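Local coordinates for protein glutathione s-transferase S2 (Nilaparvata lugens, PDB 5H5L) that acts as a glutathione-requiring prostaglandin D synthase of the sigma glutathione transferase class, and probably conjugates glutathione to electrophilic substrates, at residues 153-156 / 157-161; 178-181 / 182-185; 191-194 / 195-199. All coordinates share one frame; numbering follows the deposited sequence.

Interaction 1: 153-156 / 157-161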
loop_
_atom_site.group_PDB
_atom_site.type_symbol
_atom_site.label_atom_id
_atom_site.label_comp_id
_atom_site.label_asym_id
_atom_site.label_seq_id
_atom_site.Cartn_x
_atom_site.Cartn_y
_atom_site.Cartn_z
ATOM N N ASP B 153 1.090 5.029 -13.516
ATOM C CA ASP B 153 0.569 4.515 -14.790
ATOM C C ASP B 153 1.224 3.189 -15.157
ATOM O O ASP B 153 0.565 2.247 -15.616
ATOM C CB ASP B 153 0.811 5.543 -15.906
ATOM C CG ASP B 153 0.148 6.879 -15.635
ATOM O OD1 ASP B 153 -1.070 6.890 -15.355
ATOM O OD2 ASP B 153 0.855 7.917 -15.656
ATOM N N ILE B 154 2.528 3.096 -14.964
ATOM C CA ILE B 154 3.252 1.896 -15.325
ATOM C C ILE B 154 2.876 0.739 -14.421
ATOM O O ILE B 154 2.678 -0.377 -14.888
ATOM C CB ILE B 154 4.746 2.240 -15.315
ATOM C CG1 ILE B 154 5.004 3.191 -16.506
ATOM C CG2 ILE B 154 5.598 0.999 -15.446
ATOM C CD1 ILE B 154 6.370 3.818 -16.526
ATOM N N TYR B 155 2.736 0.992 -13.125
ATOM C CA TYR B 155 2.305 -0.054 -12.211
ATOM C C TYR B 155 0.906 -0.541 -12.575
ATOM O O TYR B 155 0.654 -1.743 -12.664
ATOM C CB TYR B 155 2.363 0.514 -10.790
ATOM C CG TYR B 155 2.157 -0.462 -9.667
ATOM C CD1 TYR B 155 3.248 -1.043 -9.026
ATOM C CD2 TYR B 155 0.880 -0.756 -9.196
ATOM C CE1 TYR B 155 3.076 -1.909 -7.957
ATOM C CE2 TYR B 155 0.703 -1.627 -8.142
ATOM C CZ TYR B 155 1.821 -2.198 -7.528
ATOM O OH TYR B 155 1.641 -3.065 -6.484
ATOM N N PHE B 156 -0.004 0.400 -12.806
ATOM C CA PHE B 156 -1.409 0.101 -13.104
ATOM C C PHE B 156 -1.536 -0.765 -14.365
ATOM O O PHE B 156 -2.154 -1.844 -14.345
ATOM C CB PHE B 156 -2.109 1.458 -13.227
ATOM C CG PHE B 156 -3.579 1.429 -13.560
ATOM C CD1 PHE B 156 -4.508 0.866 -12.707
ATOM C CD2 PHE B 156 -4.041 2.098 -14.675
ATOM C CE1 PHE B 156 -5.886 0.913 -13.024
ATOM C CE2 PHE B 156 -5.384 2.152 -14.961
ATOM C CZ PHE B 156 -6.292 1.566 -14.149
ATOM N N ILE B 157 -0.921 -0.327 -15.456
ATOM C CA ILE B 157 -1.040 -1.017 -16.754
ATOM C C ILE B 157 -0.334 -2.363 -16.745
ATOM O O ILE B 157 -0.847 -3.351 -17.284
ATOM C CB ILE B 157 -0.506 -0.107 -17.885
ATOM C CG1 ILE B 157 -1.336 1.150 -18.031
ATOM C CG2 ILE B 157 -0.556 -0.836 -19.224
ATOM C CD1 ILE B 157 -2.831 0.876 -18.118
ATOM N N SER B 158 0.840 -2.453 -16.109
ATOM C CA SER B 158 1.528 -3.740 -16.093
ATOM C C SER B 158 0.694 -4.784 -15.378
ATOM O O SER B 158 0.631 -5.937 -15.816
ATOM C CB SER B 158 2.914 -3.602 -15.451
ATOM O OG SER B 158 2.779 -3.343 -14.069
ATOM N N ILE B 159 0.009 -4.395 -14.288
ATOM C CA ILE B 159 -0.806 -5.350 -13.558
ATOM C C ILE B 159 -2.132 -5.604 -14.277
ATOM O O ILE B 159 -2.610 -6.739 -14.312
ATOM C CB ILE B 159 -0.985 -4.862 -12.104
ATOM C CG1 ILE B 159 0.380 -4.981 -11.385
ATOM C CG2 ILE B 159 -2.040 -5.648 -11.375
ATOM C CD1 ILE B 159 0.431 -4.428 -10.003
ATOM N N LEU B 160 -2.743 -4.582 -14.883
ATOM C CA LEU B 160 -3.971 -4.822 -15.654
ATOM C C LEU B 160 -3.727 -5.785 -16.816
ATOM O O LEU B 160 -4.591 -6.606 -17.150
ATOM C CB LEU B 160 -4.540 -3.513 -16.185
ATOM C CG LEU B 160 -5.223 -2.601 -15.183
ATOM C CD1 LEU B 160 -5.841 -1.442 -15.893
ATOM C CD2 LEU B 160 -6.279 -3.322 -14.363
ATOM N N GLU B 161 -2.559 -5.692 -17.445
ATOM C CA GLU B 161 -2.203 -6.621 -18.511
ATOM C C GLU B 161 -2.284 -8.057 -18.017
ATOM O O GLU B 161 -2.804 -8.938 -18.703
ATOM C CB GLU B 161 -0.802 -6.272 -19.017
ATOM C CG GLU B 161 -0.083 -7.377 -19.747
ATOM C CD GLU B 161 1.227 -6.891 -20.303
ATOM O OE1 GLU B 161 2.287 -7.341 -19.823
ATOM O OE2 GLU B 161 1.191 -6.017 -21.193
#
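Tyr155 and Ile159, one turn apart on helix 151-164, meet ring face to methyl. Ile159 CD1 stands 3.7 Å from the centroid of the Tyr155 ring and 26° off its normal, a CH-pi contact displaced toward the CE2 rim, where Tyr155 CE2 and Ile159 CD1 are 3.4 Å apart. With the Tyr155 CG anti to the backbone N (chi1 -171°), the ring leans along the helix toward Ile159, whose CG1 and CD1 project outward to meet its face.

Phe156 and Leu160 repeat the geometry one residue on. Leu160 CD1 lies over a face of the Phe156 ring, 3.7 Å from its centroid and 19° off the normal, again shifted toward the rim near CZ. At another part of this ring, Phe156 CD2 packs against Ile157 CD1 at 3.8 Å. The two aromatic residues thus each carry an aliphatic i+4 partner.

Beneath them run the i to i+4 backbone bonds, of which Leu160 N to Phe156 O measures 2.9 Å. Over the same turn, Ser158 OG lies 3.0 Å from Tyr155 O and 3.1 Å from Ile154 O.

All the touching residues are buried. Tyr155 OH bonds to Ser64 OG and Arg99 NH2, two residues of the glutathione pocket, while the Phe156 ring meets Phe95 edge-to-face. The helix runs through the all-helical C-terminal domain; helices 82-106 and 175-185 of the same domain, and helix 15-25 of the N-terminal thioredoxin-like domain, pack against it.

Interaction 2: 178-181 / 182-185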
loop_
_atom_site.group_PDB
_atom_site.type_symbol
_atom_site.label_atom_id
_atom_site.label_comp_id
_atom_site.label_asym_id
_atom_site.label_seq_id
_atom_site.Cartn_x
_atom_site.Cartn_y
_atom_site.Cartn_z
ATOM N N LYS B 178 -8.215 1.902 -21.470
ATOM C CA LYS B 178 -7.599 1.257 -22.628
ATOM C C LYS B 178 -6.658 2.207 -23.370
ATOM O O LYS B 178 -5.615 1.781 -23.885
ATOM C CB LYS B 178 -8.690 0.731 -23.561
ATOM C CG LYS B 178 -8.180 0.128 -24.856
ATOM C CD LYS B 178 -7.428 -1.160 -24.604
ATOM C CE LYS B 178 -6.914 -1.750 -25.914
ATOM N NZ LYS B 178 -5.985 -2.883 -25.676
ATOM N N ALA B 179 -7.024 3.490 -23.450
ATOM C CA ALA B 179 -6.155 4.516 -24.035
ATOM C C ALA B 179 -4.845 4.697 -23.246
ATOM O O ALA B 179 -3.778 4.904 -23.834
ATOM C CB ALA B 179 -6.898 5.833 -24.064
ATOM N N LEU B 180 -4.916 4.703 -21.910
ATOM C CA LEU B 180 -3.673 4.737 -21.126
ATOM C C LEU B 180 -2.866 3.464 -21.340
ATOM O O LEU B 180 -1.636 3.502 -21.446
ATOM C CB LEU B 180 -4.023 4.921 -19.661
ATOM C CG LEU B 180 -2.890 4.984 -18.639
ATOM C CD1 LEU B 180 -1.931 6.143 -18.941
ATOM C CD2 LEU B 180 -3.504 5.063 -17.272
ATOM N N ASN B 181 -3.553 2.327 -21.420
ATOM C CA ASN B 181 -2.872 1.066 -21.660
ATOM C C ASN B 181 -2.055 1.120 -22.931
ATOM O O ASN B 181 -0.891 0.693 -22.955
ATOM C CB ASN B 181 -3.865 -0.083 -21.764
ATOM C CG ASN B 181 -3.202 -1.351 -22.260
ATOM O OD1 ASN B 181 -2.772 -2.191 -21.463
ATOM N ND2 ASN B 181 -3.050 -1.470 -23.582
ATOM N N ASP B 182 -2.670 1.593 -24.022
ATOM C CA ASP B 182 -1.973 1.591 -25.307
ATOM C C ASP B 182 -0.793 2.543 -25.281
ATOM O O ASP B 182 0.249 2.265 -25.876
ATOM C CB ASP B 182 -2.936 1.972 -26.433
ATOM C CG ASP B 182 -4.087 0.989 -26.567
ATOM O OD1 ASP B 182 -3.967 -0.168 -26.083
ATOM O OD2 ASP B 182 -5.117 1.370 -27.156
ATOM N N LYS B 183 -0.935 3.649 -24.567
ATOM C CA LYS B 183 0.138 4.632 -24.448
ATOM C C LYS B 183 1.333 4.067 -23.680
ATOM O O LYS B 183 2.484 4.270 -24.069
ATOM C CB LYS B 183 -0.442 5.869 -23.772
ATOM C CG LYS B 183 0.483 6.961 -23.431
ATOM C CD LYS B 183 -0.258 8.301 -23.423
ATOM C CE LYS B 183 -1.527 8.310 -22.574
ATOM N NZ LYS B 183 -2.356 9.551 -22.798
ATOM N N VAL B 184 1.087 3.326 -22.609
ATOM C CA VAL B 184 2.197 2.863 -21.784
ATOM C C VAL B 184 2.940 1.752 -22.492
ATOM O O VAL B 184 4.173 1.752 -22.554
ATOM C CB VAL B 184 1.703 2.417 -20.395
ATOM C CG1 VAL B 184 2.784 1.613 -19.703
ATOM C CG2 VAL B 184 1.325 3.650 -19.548
ATOM N N VAL B 185 2.215 0.792 -23.054
ATOM C CA VAL B 185 2.910 -0.334 -23.664
ATOM C C VAL B 185 3.663 0.045 -24.923
ATOM O O VAL B 185 4.425 -0.792 -25.439
ATOM C CB VAL B 185 1.984 -1.511 -24.006
ATOM C CG1 VAL B 185 1.254 -1.947 -22.784
ATOM C CG2 VAL B 185 1.007 -1.134 -25.156
#
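A bend at chi2 (68°) in the Lys178 chain, which leaves the backbone with CG beside the carbonyl carbon, sends it forward along the helix to Asp182. The carboxylate of Asp182 comes to meet it from a CG placed beside its own backbone N. The result is an i to i+4 salt bridge on helix 175-185, within the all-helical C-terminal domain of the glutathione transferase fold. It is a loose one: Lys178 NZ and Asp182 OD1 are 3.4 Å apart and the hydrogen bond between them is weak.

The same oxygen receives a firmer bond from the adjacent residue. Asn181 ND2 lies 3.0 Å from Asp182 OD1, with an N-H...O angle of 150°. Asp182 OD1 lies nearly in the Asn181 amide plane, whereas the amide nitrogen approaches OD1 on its anti side, 28° out of the carboxylate plane. OD1 is therefore gripped by an amide and, less tightly, an ammonium group, which together would probably limit how freely the carboxylate turns.

On the buried side, Leu180 and Val184 lie alongside each other, pointing the same way, with Leu180 CD1 and Val184 CG2 4.1 Å apart. This side rests on Phe156 and Ile157 of helix 151-164. Lys183 instead turns toward Tyr143, making a cation-pi contact. Trp20 of helix 15-25 touches Val184 and Val185.

Regular backbone bonds hold the turn beneath these side chains, and the N-H of Val185 points almost straight at its acceptor, Asn181 O. Val185 CG1 and CG2 both lie 3.4 Å from Asn181 O, on the same side of it.

Interaction 3: 191-194 / 195-199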
loop_
_atom_site.group_PDB
_atom_site.type_symbol
_atom_site.label_atom_id
_atom_site.label_comp_id
_atom_site.label_asym_id
_atom_site.label_seq_id
_atom_site.Cartn_x
_atom_site.Cartn_y
_atom_site.Cartn_z
ATOM N N LYS B 191 7.944 -1.095 -24.578
ATOM C CA LYS B 191 7.691 -1.853 -25.801
ATOM C C LYS B 191 8.782 -2.887 -26.057
ATOM O O LYS B 191 8.508 -4.066 -26.301
ATOM C CB LYS B 191 7.616 -0.866 -26.966
ATOM C CG LYS B 191 6.901 -1.387 -28.196
ATOM C CD LYS B 191 6.811 -0.291 -29.241
ATOM C CE LYS B 191 6.072 -0.773 -30.475
ATOM N NZ LYS B 191 6.831 -1.837 -31.172
ATOM N N ALA B 192 10.027 -2.439 -26.046
ATOM C CA ALA B 192 11.159 -3.347 -26.173
ATOM C C ALA B 192 11.069 -4.490 -25.177
ATOM O O ALA B 192 11.211 -5.664 -25.539
ATOM C CB ALA B 192 12.460 -2.573 -25.972
ATOM N N TRP B 193 10.858 -4.163 -23.896
ATOM C CA TRP B 193 10.800 -5.211 -22.886
ATOM C C TRP B 193 9.713 -6.209 -23.215
ATOM O O TRP B 193 9.906 -7.420 -23.090
ATOM C CB TRP B 193 10.560 -4.619 -21.485
ATOM C CG TRP B 193 10.219 -5.710 -20.569
ATOM C CD1 TRP B 193 8.985 -6.077 -20.148
ATOM C CD2 TRP B 193 11.131 -6.647 -20.014
ATOM N NE1 TRP B 193 9.068 -7.184 -19.347
ATOM C CE2 TRP B 193 10.384 -7.549 -19.241
ATOM C CE3 TRP B 193 12.516 -6.810 -20.095
ATOM C CZ2 TRP B 193 10.973 -8.608 -18.560
ATOM C CZ3 TRP B 193 13.096 -7.845 -19.403
ATOM C CH2 TRP B 193 12.326 -8.737 -18.653
ATOM N N ILE B 194 8.555 -5.715 -23.623
ATOM C CA ILE B 194 7.448 -6.597 -23.956
ATOM C C ILE B 194 7.842 -7.513 -25.105
ATOM O O ILE B 194 7.490 -8.696 -25.124
ATOM C CB ILE B 194 6.202 -5.752 -24.288
ATOM C CG1 ILE B 194 5.682 -5.065 -23.006
ATOM C CG2 ILE B 194 5.135 -6.611 -24.951
ATOM C CD1 ILE B 194 4.785 -3.914 -23.272
ATOM N N GLU B 195 8.590 -6.983 -26.072
ATOM C CA GLU B 195 8.974 -7.780 -27.231
ATOM C C GLU B 195 9.987 -8.849 -26.850
ATOM O O GLU B 195 9.881 -9.997 -27.298
ATOM C CB GLU B 195 9.546 -6.879 -28.325
ATOM C CG GLU B 195 8.517 -6.038 -29.048
ATOM C CD GLU B 195 9.166 -4.921 -29.840
ATOM O OE1 GLU B 195 10.414 -4.829 -29.804
ATOM O OE2 GLU B 195 8.436 -4.130 -30.479
ATOM N N LYS B 196 10.978 -8.495 -26.031
ATOM C CA LYS B 196 12.040 -9.435 -25.709
ATOM C C LYS B 196 11.739 -10.276 -24.479
ATOM O O LYS B 196 12.395 -11.306 -24.280
ATOM C CB LYS B 196 13.373 -8.691 -25.531
ATOM C CG LYS B 196 13.689 -8.155 -24.124
ATOM C CD LYS B 196 15.154 -7.816 -23.978
ATOM C CE LYS B 196 15.525 -7.613 -22.516
ATOM N NZ LYS B 196 17.000 -7.652 -22.285
ATOM N N ARG B 197 10.759 -9.892 -23.663
ATOM C CA ARG B 197 10.560 -10.591 -22.403
ATOM C C ARG B 197 10.199 -12.052 -22.668
ATOM O O ARG B 197 9.645 -12.383 -23.723
ATOM C CB ARG B 197 9.457 -9.940 -21.569
ATOM C CG ARG B 197 8.057 -10.085 -22.167
ATOM C CD ARG B 197 7.010 -9.357 -21.320
ATOM N NE ARG B 197 5.667 -9.397 -21.902
ATOM C CZ ARG B 197 4.612 -8.777 -21.379
ATOM N NH1 ARG B 197 4.742 -8.063 -20.261
ATOM N NH2 ARG B 197 3.428 -8.863 -21.971
ATOM N N PRO B 198 10.515 -12.946 -21.734
ATOM C CA PRO B 198 9.999 -14.314 -21.824
ATOM C C PRO B 198 8.492 -14.306 -22.023
ATOM O O PRO B 198 7.771 -13.555 -21.370
ATOM C CB PRO B 198 10.393 -14.923 -20.476
ATOM C CG PRO B 198 11.621 -14.127 -20.053
ATOM C CD PRO B 198 11.382 -12.749 -20.555
ATOM N N VAL B 199 8.015 -15.145 -22.939
ATOM C CA VAL B 199 6.586 -15.202 -23.248
ATOM C C VAL B 199 6.021 -16.568 -22.875
ATOM O O VAL B 199 5.767 -17.392 -23.767
ATOM C CB VAL B 199 6.323 -14.898 -24.734
ATOM C CG1 VAL B 199 4.829 -14.678 -24.967
ATOM C CG2 VAL B 199 7.133 -13.687 -25.200
#
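The C-terminal end of helix 188-196, in the helical domain of this glutathione transferase, is where Trp193 and Arg197 pack across the last turn. Arg197, the first residue to leave helical backbone angles, still donates its N to Trp193 O at 2.7 Å, with a bent N-H...O angle of 130°.

Arg197 CB sits over one face of the indole, 3.8 Å from the centroid of the five-membered ring, a CH-pi contact offset toward the rim. Its CG lies between the backbone N and the carbonyl carbon (chi1 68°), from where the extended chain passes beside Ile194. The guanidinium stands nearly upright to the indole, the planes 86° apart, and Ile194 CG1 lies over its centre.

The polar ends are held by neighbours: Arg197 NH1 forms salt bridges with Glu161 OE1 and Glu16 OE2, and Trp193 NE1 hydrogen-bonds to Glu16 OE2. With an alanine here in place of the tryptophan, Arg197 CB would probably lose its aromatic face and Glu16 OE2 the indole N-H, and a gap is likely to open against helix 15-25.

At the six-membered ring, Lys196 CE comes obliquely to Trp193 CE3 at 3.9 Å. At the exposed start of the segment, the Lys191-Glu195 salt bridge spans one turn, with Lys191 NZ 2.9 Å from Glu195 OE2 and nearly along that oxygen's C-O axis.

In the fold
Interactions 1, 2 and 3 follow in series on the last three helices, 151-164, 175-185 and 188-196, all in the helical C-terminal domain. The centres of interactions 1 and 2 lie about 9 Å apart, and they pack directly, with Ile157 CG2 at 3.4 Å from Asn181 OD1. Interaction 3 is about 15 Å from interaction 1 and 16 Å from interaction 2, centre to centre, yet touches both: Glu161 OE1 bridges to Arg197 NH1 at 2.6 Å, and Val185 CB meets Ile194 CD1 at 3.8 Å. Burial falls from interaction 1, beside glutathione, to interaction 3 at the surface, where Trp193 also reaches strand 30-34 of the N-terminal thioredoxin-like domain.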